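Local coordinates for ADP-dependent L-serine kinase SerK (Thermococcus kodakarensis KOD1, PDB 5X0J), which uses ADP to phosphorylate free L-serine, giving O-phospho-L-serine and AMP, the first step from L-serine to L-cysteine, at residues E131-E135 with K182-R186; G137-F141 with P152-Q158. The protein carries 1 engineered substitution. All blocks are in the same frame, centred on the assembly; numbering follows the deposited sequence.

Contact 1 (E131-E135 with K182-R186); sequences EEKAE and KEDAR
Glu131 and Lys182 reach for each other from opposite directions, and their charged ends join in a salt bridge of 2.7 Å between Glu131 OE2 and Lys182 NZ. The lysine arrives on the anti lone pair of OE2, the one turned away from OE1, which leaves the other oxygen to Arg186. Arg186 NH2 donates to Glu131 OE1 over 3.0 Å in a second salt bridge; the oxygen sits at the edge of the guanidinium, almost exactly in its plane, although the carboxylate and guanidinium planes are twisted 27° apart. One water completes a ring between these two residues, accepting from Arg186 NE and donating to Glu131 OE2, so that OE2 is gripped by both an ammonium and a water.

A second carboxylate shares the lysine. Glu135, one helical turn after Glu131, forms a salt bridge of 2.8 Å from its OE2, met on the anti side, to Lys182 NZ, and the four residues make up a salt-bridge network. Two acids spaced four residues apart can thus hold one ammonium between them, and their negative charge would be expected to keep it protonated. Distance demands long side chains here: the axes of segments 131-135 and 182-186 pass 15.1 Å apart, and Glu131 spans its share with CG anti to the backbone N (chi1 -177°) and an extended chain. With an alanine here in place of Glu131, Arg186 NH2 is likely to lose its carboxylate mate and Lys182 NZ one of its two salt bridges.

The segments run nearly antiparallel, at 154°, on helices 130-135 and 182-190. Lys182 and Glu135 both lean on Ile199 of strand 196-199, while Arg186 lies against Val144 of strand 141-144.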
loop_
_atom_site.group_PDB
_atom_site.type_symbol
_atom_site.label_atom_id
_atom_site.label_comp_id
_atom_site.label_asym_id
_atom_site.label_seq_id
_atom_site.Cartn_x
_atom_site.Cartn_y
_atom_site.Cartn_z
ATOM N N GLU A 131 -11.990 -14.480 8.635
ATOM C CA GLU A 131 -12.144 -13.035 8.474
ATOM C C GLU A 131 -12.105 -12.305 9.805
ATOM O O GLU A 131 -11.368 -11.318 9.940
ATOM C CB GLU A 131 -13.438 -12.701 7.740
ATOM C CG GLU A 131 -13.613 -11.212 7.485
ATOM C CD GLU A 131 -14.621 -10.889 6.415
ATOM O OE1 GLU A 131 -15.135 -11.802 5.748
ATOM O OE2 GLU A 131 -14.916 -9.692 6.237
ATOM N N GLU A 132 -12.879 -12.784 10.783
ATOM C CA GLU A 132 -12.890 -12.130 12.092
ATOM C C GLU A 132 -11.586 -12.338 12.856
ATOM O O GLU A 132 -11.116 -11.417 13.525
ATOM C CB GLU A 132 -14.136 -12.497 12.915
ATOM C CG GLU A 132 -15.403 -11.781 12.436
ATOM C CD GLU A 132 -15.240 -10.265 12.272
ATOM O OE1 GLU A 132 -14.690 -9.601 13.180
ATOM O OE2 GLU A 132 -15.655 -9.716 11.233
ATOM N N LYS A 133 -10.955 -13.503 12.706
ATOM C CA LYS A 133 -9.615 -13.696 13.259
ATOM C C LYS A 133 -8.628 -12.665 12.700
ATOM O O LYS A 133 -7.823 -12.086 13.448
ATOM C CB LYS A 133 -9.104 -15.118 12.996
ATOM C CG LYS A 133 -9.831 -16.202 13.786
ATOM C CD LYS A 133 -9.377 -17.570 13.350
ATOM C CE LYS A 133 -10.205 -18.643 14.031
ATOM N NZ LYS A 133 -9.628 -19.973 13.718
ATOM N N ALA A 134 -8.703 -12.421 11.392
ATOM C CA ALA A 134 -7.813 -11.446 10.749
ATOM C C ALA A 134 -8.112 -10.036 11.233
ATOM O O ALA A 134 -7.172 -9.282 11.520
ATOM C CB ALA A 134 -7.941 -11.522 9.242
ATOM N N GLU A 135 -9.388 -9.682 11.354
ATOM C CA GLU A 135 -9.755 -8.357 11.865
ATOM C C GLU A 135 -9.256 -8.128 13.291
ATOM O O GLU A 135 -8.931 -6.991 13.655
ATOM C CB GLU A 135 -11.269 -8.111 11.774
ATOM C CG GLU A 135 -11.814 -8.022 10.350
ATOM C CD GLU A 135 -11.493 -6.733 9.613
ATOM O OE1 GLU A 135 -10.618 -5.964 10.048
ATOM O OE2 GLU A 135 -12.101 -6.512 8.555
ATOM N N LYS A 182 -13.032 -3.365 2.437
ATOM C CA LYS A 182 -13.352 -4.749 2.106
ATOM C C LYS A 182 -14.749 -4.896 1.508
ATOM O O LYS A 182 -14.988 -5.785 0.698
ATOM C CB LYS A 182 -13.174 -5.682 3.310
ATOM C CG LYS A 182 -14.189 -5.540 4.429
ATOM C CD LYS A 182 -13.852 -6.502 5.550
ATOM C CE LYS A 182 -14.893 -6.442 6.647
ATOM N NZ LYS A 182 -14.593 -7.410 7.735
ATOM N N GLU A 183 -15.667 -4.030 1.909
ATOM C CA GLU A 183 -17.013 -4.064 1.322
ATOM C C GLU A 183 -16.997 -3.728 -0.177
ATOM O O GLU A 183 -17.806 -4.269 -0.929
ATOM C CB GLU A 183 -18.000 -3.183 2.086
ATOM C CG GLU A 183 -17.608 -1.732 2.221
ATOM C CD GLU A 183 -16.862 -1.414 3.506
ATOM O OE1 GLU A 183 -16.019 -2.209 3.987
ATOM O OE2 GLU A 183 -17.100 -0.332 4.039
ATOM N N ASP A 184 -16.071 -2.871 -0.619
ATOM C CA ASP A 184 -15.916 -2.615 -2.055
ATOM C C ASP A 184 -15.379 -3.845 -2.780
ATOM O O ASP A 184 -15.795 -4.141 -3.901
ATOM C CB ASP A 184 -14.989 -1.430 -2.324
ATOM C CG ASP A 184 -15.567 -0.098 -1.877
ATOM O OD1 ASP A 184 -16.731 -0.012 -1.451
ATOM O OD2 ASP A 184 -14.829 0.894 -1.973
ATOM N N ALA A 185 -14.445 -4.548 -2.143
ATOM C CA ALA A 185 -13.928 -5.805 -2.684
ATOM C C ALA A 185 -15.068 -6.815 -2.832
ATOM O O ALA A 185 -15.184 -7.456 -3.874
ATOM C CB ALA A 185 -12.820 -6.362 -1.805
ATOM N N ARG A 186 -15.900 -6.944 -1.796
ATOM C CA ARG A 186 -17.065 -7.846 -1.848
ATOM C C ARG A 186 -18.040 -7.456 -2.970
ATOM O O ARG A 186 -18.535 -8.323 -3.686
ATOM C CB ARG A 186 -17.800 -7.871 -0.509
ATOM C CG ARG A 186 -17.058 -8.548 0.637
ATOM C CD ARG A 186 -17.006 -10.056 0.486
ATOM N NE ARG A 186 -16.569 -10.721 1.717
ATOM C CZ ARG A 186 -16.377 -12.037 1.841
ATOM N NH1 ARG A 186 -16.567 -12.862 0.807
ATOM N NH2 ARG A 186 -15.983 -12.535 3.011
HETATM O O HOH W 1 -16.555 -9.194 4.044
#

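Contact 2 (G137-F141 with P152-Q158); sequences GEIAF and PGGLEEQ
Gln158 meets Phe141 with its CB and Ala140 with the rest of its chain as far as NE2. CB is 3.8 Å from Phe141 CE2, with the phenyl and the glutamine side chain crossing at about a right angle. CG lies 3.4 Å from Ala140 O and also touches Ala140 CB. The chain runs on extended (chi2 173°), which sets CD 3.7 Å from Ala140 O. NE2 then donates to Ala140 O over 2.9 Å in a nearly straight bond of 170°; the oxygen is met on a lone pair in the carbonyl plane. Glutamine suits the place because its methylenes pack on the Phe141 ring and the Ala140 methyl while its amide satisfies a peptide oxygen.

Ala140 and Phe141 both pair with Ile151, a classic beta bulge at the start of the hairpin formed by strands 141-144 and 148-151. The small Ala140 side chain fits where helix 155-170 begins, its CB 3.7 Å from Glu157 CB. Gly154 is the N-cap of that helix, and its N donates to OE2 of Glu157, the N3 residue, at 2.8 Å. This is one of the two bonds of a capping box; the glycine has no side chain to return the other. Preceding it, Gly153 has backbone angles that would jam any CB against the previous carbonyl oxygen. Two waters link this glycine to the other segment, one joining Gly153 O to Gly137 O, the other Gly153 N to Glu138 O.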
loop_
_atom_site.group_PDB
_atom_site.type_symbol
_atom_site.label_atom_id
_atom_site.label_comp_id
_atom_site.label_asym_id
_atom_site.label_seq_id
_atom_site.Cartn_x
_atom_site.Cartn_y
_atom_site.Cartn_z
ATOM N N GLY A 137 -6.423 -9.384 14.366
ATOM C CA GLY A 137 -4.964 -9.440 14.304
ATOM C C GLY A 137 -4.365 -10.761 14.744
ATOM O O GLY A 137 -3.179 -10.841 15.032
ATOM N N GLU A 138 -5.172 -11.815 14.757
ATOM C CA GLU A 138 -4.748 -13.121 15.273
ATOM C C GLU A 138 -4.021 -13.965 14.241
ATOM O O GLU A 138 -3.325 -14.915 14.601
ATOM C CB GLU A 138 -5.965 -13.886 15.790
ATOM C CG GLU A 138 -6.555 -13.254 17.041
ATOM C CD GLU A 138 -7.947 -13.740 17.380
ATOM O OE1 GLU A 138 -8.496 -14.602 16.666
ATOM O OE2 GLU A 138 -8.511 -13.241 18.375
ATOM N N ILE A 139 -4.224 -13.654 12.964
ATOM C CA ILE A 139 -3.585 -14.332 11.844
ATOM C C ILE A 139 -3.039 -13.278 10.879
ATOM O O ILE A 139 -3.390 -12.099 10.992
ATOM C CB ILE A 139 -4.580 -15.275 11.123
ATOM C CG1 ILE A 139 -5.802 -14.525 10.580
ATOM C CG2 ILE A 139 -5.044 -16.376 12.073
ATOM C CD1 ILE A 139 -6.735 -15.408 9.777
ATOM N N ALA A 140 -2.196 -13.708 9.942
ATOM C CA ALA A 140 -1.543 -12.780 9.008
ATOM C C ALA A 140 -2.565 -12.200 8.026
ATOM O O ALA A 140 -2.624 -10.988 7.814
ATOM C CB ALA A 140 -0.434 -13.495 8.258
ATOM N N PHE A 141 -3.365 -13.074 7.428
ATOM C CA PHE A 141 -4.417 -12.675 6.506
ATOM C C PHE A 141 -5.530 -13.714 6.527
ATOM O O PHE A 141 -5.262 -14.904 6.733
ATOM C CB PHE A 141 -3.915 -12.652 5.052
ATOM C CG PHE A 141 -3.140 -11.425 4.632
ATOM C CD1 PHE A 141 -3.761 -10.182 4.486
ATOM C CD2 PHE A 141 -1.803 -11.540 4.270
ATOM C CE1 PHE A 141 -3.045 -9.078 4.028
ATOM C CE2 PHE A 141 -1.089 -10.435 3.838
ATOM C CZ PHE A 141 -1.706 -9.210 3.706
ATOM N N PRO A 152 -2.156 -18.358 9.003
ATOM C CA PRO A 152 -1.606 -18.048 10.317
ATOM C C PRO A 152 -0.338 -17.215 10.229
ATOM O O PRO A 152 0.365 -17.247 9.209
ATOM C CB PRO A 152 -1.294 -19.426 10.912
ATOM C CG PRO A 152 -2.137 -20.369 10.152
ATOM C CD PRO A 152 -2.316 -19.809 8.797
ATOM N N GLY A 153 -0.057 -16.496 11.304
ATOM C CA GLY A 153 1.207 -15.809 11.471
ATOM C C GLY A 153 1.045 -14.324 11.719
ATOM O O GLY A 153 0.018 -13.854 12.239
ATOM N N GLY A 154 2.090 -13.593 11.358
ATOM C CA GLY A 154 2.155 -12.155 11.583
ATOM C C GLY A 154 2.895 -11.495 10.451
ATOM O O GLY A 154 2.692 -11.840 9.292
ATOM N N LEU A 155 3.760 -10.548 10.795
ATOM C CA LEU A 155 4.397 -9.693 9.800
ATOM C C LEU A 155 5.163 -10.469 8.732
ATOM O O LEU A 155 5.030 -10.196 7.537
ATOM C CB LEU A 155 5.340 -8.682 10.468
ATOM C CG LEU A 155 6.077 -7.722 9.506
ATOM C CD1 LEU A 155 5.136 -7.029 8.527
ATOM C CD2 LEU A 155 6.883 -6.699 10.293
ATOM N N GLU A 156 5.958 -11.439 9.161
ATOM C CA GLU A 156 6.763 -12.221 8.226
ATOM C C GLU A 156 5.874 -12.942 7.226
ATOM O O GLU A 156 6.175 -12.992 6.044
ATOM C CB GLU A 156 7.667 -13.209 8.965
ATOM C CG GLU A 156 8.842 -12.557 9.681
ATOM N N GLU A 157 4.755 -13.464 7.710
ATOM C CA GLU A 157 3.822 -14.183 6.856
ATOM C C GLU A 157 3.089 -13.232 5.912
ATOM O O GLU A 157 2.869 -13.578 4.760
ATOM C CB GLU A 157 2.841 -15.014 7.691
ATOM C CG GLU A 157 3.473 -16.257 8.317
ATOM C CD GLU A 157 4.412 -15.969 9.481
ATOM O OE1 GLU A 157 5.322 -16.797 9.744
ATOM O OE2 GLU A 157 4.245 -14.944 10.167
ATOM N N GLN A 158 2.758 -12.034 6.388
ATOM C CA GLN A 158 2.185 -11.023 5.508
ATOM C C GLN A 158 3.134 -10.661 4.362
ATOM O O GLN A 158 2.708 -10.468 3.233
ATOM C CB GLN A 158 1.797 -9.771 6.297
ATOM C CG GLN A 158 0.634 -10.003 7.255
ATOM C CD GLN A 158 0.345 -8.832 8.170
ATOM O OE1 GLN A 158 1.215 -7.997 8.444
ATOM N NE2 GLN A 158 -0.889 -8.761 8.650
HETATM O O HOH W 2 -0.718 -11.808 14.009
HETATM O O HOH W 3 -1.657 -16.932 13.736
#

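In the fold
Contact 1 is a surface contact made by charged side chains that bridge two well-separated helices, whereas contact 2 is partly buried, with Ala140 and Phe141 enclosed, and depends on close backbone approach, small residues and an amide. They share no segment but are continuous through helix 130-135: its last turn leads into the Schellman motif at Gly137, Lys133 O probably accepts a hydrogen bond from Glu138 N, and Ile139 CG1 packs on Ala134. The helix turns Glu131 and Glu135 to helix 182-190, while Ala134 meets the loop of contact 2. Both contacts belong to the C-terminal SerK family region, their centres about 15 Å apart.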